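Local coordinates for protein SidF, inhibitor of growth family, member 3 (Legionella pneumophila subsp. pneumophila, PDB 4FYE) that dephosphorylates phosphoinositide lipids, probably removing the 3-phosphate of phosphatidylinositol 3,4,5-trisphosphate, at residues E74-Y78 with T712-G716; V83-K87 with K102-D106; R413-W417 with Q440-V445. The protein carries 1 engineered substitution. All coordinates share one frame; numbering follows the deposited sequence.

Contact 1. Residues E74-Y78 with T712-G716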
loop_
_atom_site.group_PDB
_atom_site.type_symbol
_atom_site.label_atom_id
_atom_site.label_comp_id
_atom_site.label_asym_id
_atom_site.label_seq_id
_atom_site.Cartn_x
_atom_site.Cartn_y
_atom_site.Cartn_z
ATOM N N GLU A 74 13.755 11.929 -17.792
ATOM C CA GLU A 74 13.251 10.562 -17.766
ATOM C C GLU A 74 14.041 9.714 -18.759
ATOM O O GLU A 74 14.321 8.556 -18.508
ATOM C CB GLU A 74 11.753 10.512 -18.131
ATOM C CG GLU A 74 10.858 11.299 -17.159
ATOM C CD GLU A 74 10.824 10.705 -15.735
ATOM O OE1 GLU A 74 11.196 9.530 -15.506
ATOM O OE2 GLU A 74 10.435 11.435 -14.818
ATOM N N ALA A 75 14.335 10.291 -19.908
ATOM C CA ALA A 75 15.234 9.662 -20.864
ATOM C C ALA A 75 16.587 9.321 -20.249
ATOM O O ALA A 75 17.060 8.204 -20.425
ATOM C CB ALA A 75 15.416 10.538 -22.062
ATOM N N ASN A 76 17.196 10.261 -19.513
ATOM C CA ASN A 76 18.441 9.956 -18.794
ATOM C C ASN A 76 18.279 8.844 -17.785
ATOM O O ASN A 76 19.124 7.974 -17.745
ATOM C CB ASN A 76 19.004 11.151 -18.075
ATOM C CG ASN A 76 19.572 12.205 -19.013
ATOM O OD1 ASN A 76 19.624 12.043 -20.210
ATOM N ND2 ASN A 76 19.928 13.318 -18.449
ATOM N N ASN A 77 17.204 8.856 -16.988
ATOM C CA ASN A 77 16.919 7.778 -16.037
ATOM C C ASN A 77 16.792 6.418 -16.718
ATOM O O ASN A 77 17.408 5.436 -16.341
ATOM C CB ASN A 77 15.624 8.063 -15.277
ATOM C CG ASN A 77 15.778 9.220 -14.341
ATOM O OD1 ASN A 77 16.900 9.608 -14.026
ATOM N ND2 ASN A 77 14.661 9.800 -13.907
ATOM N N TYR A 78 15.971 6.386 -17.732
ATOM C CA TYR A 78 15.860 5.224 -18.561
ATOM C C TYR A 78 17.153 4.790 -19.107
ATOM O O TYR A 78 17.421 3.641 -18.987
ATOM C CB TYR A 78 14.914 5.453 -19.727
ATOM C CG TYR A 78 14.676 4.166 -20.456
ATOM C CD1 TYR A 78 13.696 3.298 -20.047
ATOM C CD2 TYR A 78 15.458 3.802 -21.545
ATOM C CE1 TYR A 78 13.467 2.123 -20.732
ATOM C CE2 TYR A 78 15.220 2.652 -22.224
ATOM C CZ TYR A 78 14.224 1.819 -21.786
ATOM O OH TYR A 78 13.974 0.662 -22.449
ATOM N N THR A 712 10.627 1.081 -11.210
ATOM C CA THR A 712 10.748 0.713 -12.649
ATOM C C THR A 712 11.913 1.361 -13.327
ATOM O O THR A 712 12.244 0.973 -14.421
ATOM C CB THR A 712 9.470 1.001 -13.507
ATOM O OG1 THR A 712 9.291 2.428 -13.622
ATOM C CG2 THR A 712 8.162 0.343 -12.840
ATOM N N GLY A 713 12.594 2.306 -12.686
ATOM C CA GLY A 713 13.595 3.046 -13.448
ATOM C C GLY A 713 13.157 4.367 -14.108
ATOM O O GLY A 713 14.019 5.173 -14.457
ATOM N N VAL A 714 11.848 4.653 -14.154
ATOM C CA VAL A 714 11.287 5.837 -14.834
ATOM C C VAL A 714 10.082 6.378 -14.021
ATOM O O VAL A 714 9.487 5.681 -13.183
ATOM C CB VAL A 714 10.967 5.293 -16.226
ATOM C CG1 VAL A 714 9.490 5.041 -16.528
ATOM C CG2 VAL A 714 11.885 5.789 -17.298
ATOM N N SER A 715 9.689 7.627 -14.189
ATOM C CA SER A 715 8.509 8.055 -13.395
ATOM C C SER A 715 7.192 7.449 -13.902
ATOM O O SER A 715 7.124 6.767 -14.953
ATOM C CB SER A 715 8.390 9.562 -13.290
ATOM O OG SER A 715 9.561 10.129 -12.718
ATOM N N GLY A 716 6.140 7.674 -13.131
ATOM C CA GLY A 716 4.857 7.217 -13.548
ATOM C C GLY A 716 3.874 7.197 -12.386
ATOM O O GLY A 716 3.949 7.995 -11.461
#
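E74 grips S715 with both oxygens of its carboxylate, and these two hydrogen bonds are the polar link between the segments. The backbone N of S715 donates to OE1 of E74 at 2.8 Å, an almost straight bond (164°) that arrives from above the carboxylate plane. The S715 hydroxyl OG donates to E74 OE2 at 2.6 Å, on the syn side and only slightly out of plane. One residue of the loop is thus held by backbone and side chain together, which fixes the rotation of the carboxylate. A bend of the E74 chain at CB-CG (chi2 -66°) brings the carboxylate to S715. Y34 also bonds OE2, and the S715 hydroxyl has R38 and T709 as further partners.

Helix 701-712 ends at T712. G713 is the first residue to leave the helical conformation, and its positive phi of 93° is the classic helix-stop glycine geometry. The turn sends the chain along helix 71-92, with V714 nearest E74 (5.9 Å between CA atoms). N81, one turn beyond N77 on that helix, donates to the G713 carbonyl, and the oxygen of G713 lies 3.4 Å from N77 CB in a plain van der Waals contact.

The apolar part is small. V714 CG2 meets Y78 CB at 3.9 Å and lies at the edge of the tyrosine ring, near its plane, the two side chains meeting at a slant. With CG of Y78 anti to the backbone N, the ring is turned so that V714 CG2 meets its CD1 edge as well as CB. F739 of helix 733-741 packs on V714, and F733 of the same helix touches both E74 and S715.

Contact 2. Residues V83-K87 with K102-D106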
loop_
_atom_site.group_PDB
_atom_site.type_symbol
_atom_site.label_atom_id
_atom_site.label_comp_id
_atom_site.label_asym_id
_atom_site.label_seq_id
_atom_site.Cartn_x
_atom_site.Cartn_y
_atom_site.Cartn_z
ATOM N N VAL A 83 21.264 0.771 -18.607
ATOM C CA VAL A 83 22.722 0.529 -18.764
ATOM C C VAL A 83 23.234 -0.245 -17.606
ATOM O O VAL A 83 24.052 -1.122 -17.795
ATOM C CB VAL A 83 23.568 1.793 -18.838
ATOM C CG1 VAL A 83 25.020 1.507 -18.424
ATOM C CG2 VAL A 83 23.535 2.308 -20.259
ATOM N N ALA A 84 22.735 0.060 -16.410
ATOM C CA ALA A 84 23.179 -0.656 -15.205
ATOM C C ALA A 84 22.722 -2.128 -15.271
ATOM O O ALA A 84 23.528 -3.028 -15.128
ATOM C CB ALA A 84 22.692 0.037 -13.925
ATOM N N ALA A 85 21.454 -2.389 -15.560
ATOM C CA ALA A 85 20.994 -3.768 -15.731
ATOM C C ALA A 85 21.871 -4.507 -16.748
ATOM O O ALA A 85 22.289 -5.655 -16.538
ATOM C CB ALA A 85 19.535 -3.735 -16.208
ATOM N N ALA A 86 22.148 -3.839 -17.866
ATOM C CA ALA A 86 22.930 -4.444 -18.875
ATOM C C ALA A 86 24.250 -4.883 -18.332
ATOM O O ALA A 86 24.716 -5.939 -18.699
ATOM C CB ALA A 86 23.110 -3.527 -20.081
ATOM N N LYS A 87 24.861 -4.081 -17.463
ATOM C CA LYS A 87 26.261 -4.326 -17.101
ATOM C C LYS A 87 26.304 -5.477 -16.121
ATOM O O LYS A 87 27.240 -6.323 -16.120
ATOM C CB LYS A 87 26.897 -3.081 -16.507
ATOM C CG LYS A 87 27.338 -2.098 -17.563
ATOM C CD LYS A 87 28.093 -0.929 -16.961
ATOM C CE LYS A 87 28.524 -0.024 -18.082
ATOM N NZ LYS A 87 29.500 0.964 -17.593
ATOM N N LYS A 102 30.606 -3.791 -22.371
ATOM C CA LYS A 102 30.271 -2.726 -21.413
ATOM C C LYS A 102 30.598 -1.353 -21.976
ATOM O O LYS A 102 29.733 -0.444 -21.974
ATOM C CB LYS A 102 30.994 -2.923 -20.099
ATOM C CG LYS A 102 30.459 -4.098 -19.317
ATOM C CD LYS A 102 30.747 -4.006 -17.837
ATOM C CE LYS A 102 32.227 -4.195 -17.575
ATOM N NZ LYS A 102 32.239 -4.789 -16.226
ATOM N N ASN A 103 31.820 -1.225 -22.510
ATOM C CA ASN A 103 32.250 0.020 -23.163
ATOM C C ASN A 103 31.397 0.402 -24.352
ATOM O O ASN A 103 31.172 1.588 -24.588
ATOM C CB ASN A 103 33.737 -0.005 -23.558
ATOM C CG ASN A 103 34.644 -0.085 -22.349
ATOM O OD1 ASN A 103 34.205 0.078 -21.202
ATOM N ND2 ASN A 103 35.918 -0.385 -22.591
ATOM N N ALA A 104 30.931 -0.585 -25.108
ATOM C CA ALA A 104 30.114 -0.260 -26.276
ATOM C C ALA A 104 28.758 0.346 -25.853
ATOM O O ALA A 104 28.175 1.134 -26.577
ATOM C CB ALA A 104 29.938 -1.490 -27.162
ATOM N N ILE A 105 28.302 -0.019 -24.661
ATOM C CA ILE A 105 26.972 0.277 -24.189
ATOM C C ILE A 105 27.032 1.701 -23.633
ATOM O O ILE A 105 26.198 2.543 -23.976
ATOM C CB ILE A 105 26.591 -0.632 -23.005
ATOM C CG1 ILE A 105 26.771 -2.132 -23.299
ATOM C CG2 ILE A 105 25.221 -0.304 -22.509
ATOM C CD1 ILE A 105 25.564 -2.905 -23.785
ATOM N N ASP A 106 28.019 1.947 -22.764
ATOM C CA ASP A 106 28.394 3.293 -22.353
ATOM C C ASP A 106 28.448 4.256 -23.528
ATOM O O ASP A 106 27.826 5.349 -23.517
ATOM C CB ASP A 106 29.764 3.255 -21.720
ATOM C CG ASP A 106 29.711 2.721 -20.340
ATOM O OD1 ASP A 106 28.584 2.512 -19.900
ATOM O OD2 ASP A 106 30.757 2.503 -19.698
#
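The flat group here is the carboxylate of D106, and K87 NZ approaches it on the side between its two oxygens. NZ of K87 lies 2.9 Å from D106 OD2, on the syn lone pair, and forms the salt bridge there. The second bond, from K87 NZ to D106 OD1, is equally short but weak, so the ammonium group forks unevenly over the carboxylate. K87 CE also stands close to OD1. V83 CG1 lies 4.0 Å from D106 OD1, an apolar neighbour at one end of the group.

Beyond CG the K87 chain is fully extended, with chi2 at -174°, and this length lets it span the gap between the helices. It runs roughly perpendicular to the K102 side chain, K87 CG resting 3.9 Å from K102 CD. The two ammonium groups, 6.5 Å apart from K87 NZ to K102 NZ, turn to different acids: K102, bent at chi3 (-70°), pairs with D91.

Nearer helix 136-163 the contact is apolar. V83 CG2 touches I105 CG2 at 3.8 Å, the two side chains lying alongside each other and pointing opposite ways, while A86 CB meets I105 CD1 more loosely at 4.5 Å. F155 and V159 of helix 136-163 close over this side, V159 touching both A86 and I105.

The two segments run antiparallel, at 172°, with axes 10.3 Å apart. Helices 71-92 and 98-119, consecutive in the chain and joined by a short connection, form a helical hairpin, here packed against helix 136-163.

Contact 3. Residues R413-W417 with Q440-V445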
loop_
_atom_site.group_PDB
_atom_site.type_symbol
_atom_site.label_atom_id
_atom_site.label_comp_id
_atom_site.label_asym_id
_atom_site.label_seq_id
_atom_site.Cartn_x
_atom_site.Cartn_y
_atom_site.Cartn_z
ATOM N N ARG A 413 -9.598 -8.732 7.081
ATOM C CA ARG A 413 -10.712 -8.037 6.528
ATOM C C ARG A 413 -10.277 -7.638 5.104
ATOM O O ARG A 413 -9.251 -6.990 4.891
ATOM C CB ARG A 413 -11.081 -6.794 7.349
ATOM C CG ARG A 413 -11.189 -6.925 8.865
ATOM C CD ARG A 413 -12.582 -7.334 9.110
ATOM N NE ARG A 413 -12.936 -7.287 10.497
ATOM C CZ ARG A 413 -12.959 -8.366 11.269
ATOM N NH1 ARG A 413 -12.592 -9.535 10.757
ATOM N NH2 ARG A 413 -13.354 -8.277 12.539
ATOM N N MET A 414 -11.080 -8.022 4.127
ATOM C CA MET A 414 -10.692 -7.824 2.804
ATOM C C MET A 414 -11.857 -7.294 2.060
ATOM O O MET A 414 -12.931 -7.876 2.178
ATOM C CB MET A 414 -10.247 -9.104 2.160
ATOM C CG MET A 414 -9.930 -8.744 0.719
ATOM S SD MET A 414 -9.245 -10.136 -0.097
ATOM C CE MET A 414 -8.919 -9.585 -1.724
ATOM N N SER A 415 -11.639 -6.206 1.293
ATOM C CA SER A 415 -12.667 -5.694 0.346
ATOM C C SER A 415 -12.126 -5.581 -1.064
ATOM O O SER A 415 -10.945 -5.486 -1.260
ATOM C CB SER A 415 -13.238 -4.341 0.785
ATOM O OG SER A 415 -12.238 -3.341 0.900
ATOM N N SER A 416 -12.976 -5.568 -2.072
ATOM C CA SER A 416 -12.434 -5.462 -3.393
ATOM C C SER A 416 -13.394 -4.702 -4.253
ATOM O O SER A 416 -14.386 -5.258 -4.718
ATOM C CB SER A 416 -12.199 -6.838 -3.927
ATOM O OG SER A 416 -11.612 -6.733 -5.199
ATOM N N TRP A 417 -13.136 -3.410 -4.452
ATOM C CA TRP A 417 -14.061 -2.627 -5.260
ATOM C C TRP A 417 -13.250 -1.903 -6.259
ATOM O O TRP A 417 -12.388 -1.069 -5.884
ATOM C CB TRP A 417 -14.748 -1.574 -4.434
ATOM C CG TRP A 417 -15.860 -2.010 -3.529
ATOM C CD1 TRP A 417 -17.146 -2.444 -3.901
ATOM C CD2 TRP A 417 -15.874 -1.959 -2.073
ATOM N NE1 TRP A 417 -17.900 -2.710 -2.783
ATOM C CE2 TRP A 417 -17.207 -2.423 -1.657
ATOM C CE3 TRP A 417 -14.965 -1.594 -1.117
ATOM C CZ2 TRP A 417 -17.569 -2.522 -0.332
ATOM C CZ3 TRP A 417 -15.329 -1.689 0.226
ATOM C CH2 TRP A 417 -16.592 -2.160 0.613
ATOM N N GLN A 440 -18.183 -10.980 -0.809
ATOM C CA GLN A 440 -17.083 -10.695 0.112
ATOM C C GLN A 440 -17.235 -9.273 0.574
ATOM O O GLN A 440 -16.969 -8.957 1.724
ATOM C CB GLN A 440 -15.741 -10.957 -0.545
ATOM C CG GLN A 440 -14.504 -10.637 0.303
ATOM C CD GLN A 440 -14.589 -11.111 1.748
ATOM O OE1 GLN A 440 -15.170 -12.165 2.071
ATOM N NE2 GLN A 440 -14.047 -10.312 2.624
ATOM N N ASN A 441 -17.792 -8.439 -0.288
ATOM C CA ASN A 441 -17.907 -7.023 0.014
ATOM C C ASN A 441 -19.008 -6.737 1.036
ATOM O O ASN A 441 -18.794 -5.993 2.034
ATOM C CB ASN A 441 -18.052 -6.207 -1.281
ATOM C CG ASN A 441 -16.721 -6.039 -2.008
ATOM O OD1 ASN A 441 -15.651 -6.215 -1.422
ATOM N ND2 ASN A 441 -16.784 -5.709 -3.298
ATOM N N ALA A 442 -20.145 -7.385 0.847
ATOM C CA ALA A 442 -21.153 -7.425 1.917
ATOM C C ALA A 442 -20.665 -8.080 3.276
ATOM O O ALA A 442 -20.855 -7.511 4.364
ATOM C CB ALA A 442 -22.464 -8.041 1.421
ATOM N N ARG A 443 -20.034 -9.248 3.238
ATOM C CA ARG A 443 -19.356 -9.750 4.428
ATOM C C ARG A 443 -18.479 -8.654 5.087
ATOM O O ARG A 443 -18.677 -8.307 6.278
ATOM C CB ARG A 443 -18.496 -10.929 4.024
ATOM C CG ARG A 443 -17.659 -11.560 5.146
ATOM C CD ARG A 443 -17.433 -13.025 4.801
ATOM N NE ARG A 443 -16.583 -13.670 5.771
ATOM C CZ ARG A 443 -15.258 -13.705 5.709
ATOM N NH1 ARG A 443 -14.629 -13.160 4.681
ATOM N NH2 ARG A 443 -14.574 -14.345 6.667
ATOM N N PHE A 444 -17.537 -8.106 4.305
ATOM C CA PHE A 444 -16.626 -7.043 4.772
ATOM C C PHE A 444 -17.409 -5.881 5.389
ATOM O O PHE A 444 -17.109 -5.423 6.487
ATOM C CB PHE A 444 -15.768 -6.572 3.592
ATOM C CG PHE A 444 -14.864 -5.405 3.904
ATOM C CD1 PHE A 444 -13.607 -5.607 4.445
ATOM C CD2 PHE A 444 -15.281 -4.100 3.634
ATOM C CE1 PHE A 444 -12.771 -4.531 4.715
ATOM C CE2 PHE A 444 -14.460 -3.034 3.880
ATOM C CZ PHE A 444 -13.195 -3.245 4.431
ATOM N N VAL A 445 -18.461 -5.430 4.729
ATOM C CA VAL A 445 -19.201 -4.337 5.297
ATOM C C VAL A 445 -19.737 -4.736 6.668
ATOM O O VAL A 445 -19.579 -3.997 7.663
ATOM C CB VAL A 445 -20.271 -3.790 4.325
ATOM C CG1 VAL A 445 -21.268 -2.895 5.051
ATOM C CG2 VAL A 445 -19.603 -2.994 3.198
#
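Strand 413-416 passes helix 440-445 with its axis 7.4 Å away and at 134° to the helix direction, bringing S415 and N441 closest, 5.4 Å between CA atoms. N441 turns its amide onto the backbone of S416 and serves both of its polar groups. S416 N donates to N441 OD1 at 2.8 Å, on a lone pair in the carbonyl plane. N441 ND2 returns a nearly straight bond to S416 O, though from above that carbonyl's plane. Gripped twice, the amide lies stacked over one face of the W417 ring, their planes 26° apart; ND2 and W417 NE1, both donors, merely abut.

Strand 402-416 belongs to a mixed sheet beside strand 353-360, and helix 438-458 packs against it through these side chains. One turn back from F444, Q440 NE2 donates a hydrogen bond to M414 O at 2.7 Å, while its OE1 takes R443 NH1 and Y547. R443 is further tied to D385.

F444 packs against both the strand and the tryptophan. S415 CB sits over the centre of its ring, 3.5 Å from the F444 centroid, a CH-pi contact. CG of F444 is anti to its own N (chi1 175°), which extends the ring toward the strand, where R413 CB and M414 O meet it obliquely. W417 CH2 touches F444 CD2 at 3.8 Å, and V445 CG2 sits at the indole edge.

In the fold
Contacts 1 and 2 share helix 71-92 and lie on the same side of the chain's centre, their centres 16 Å apart, while contact 3 lies on the opposite side, with centres 36 Å from contact 1 and 48 Å from contact 2. Along the chain, contact 1 closes a loop of more than 600 residues, within which contacts 2 and 3 follow in series. One helix therefore makes a local hairpin with helix 98-119 and also meets the loop after helix 701-712, joining parts near the two ends of the chain. Contact 3 instead fastens helix 438-458 to the four-stranded sheet holding strands 402-416 and 641-645, in the other half of this mixed alpha-beta domain.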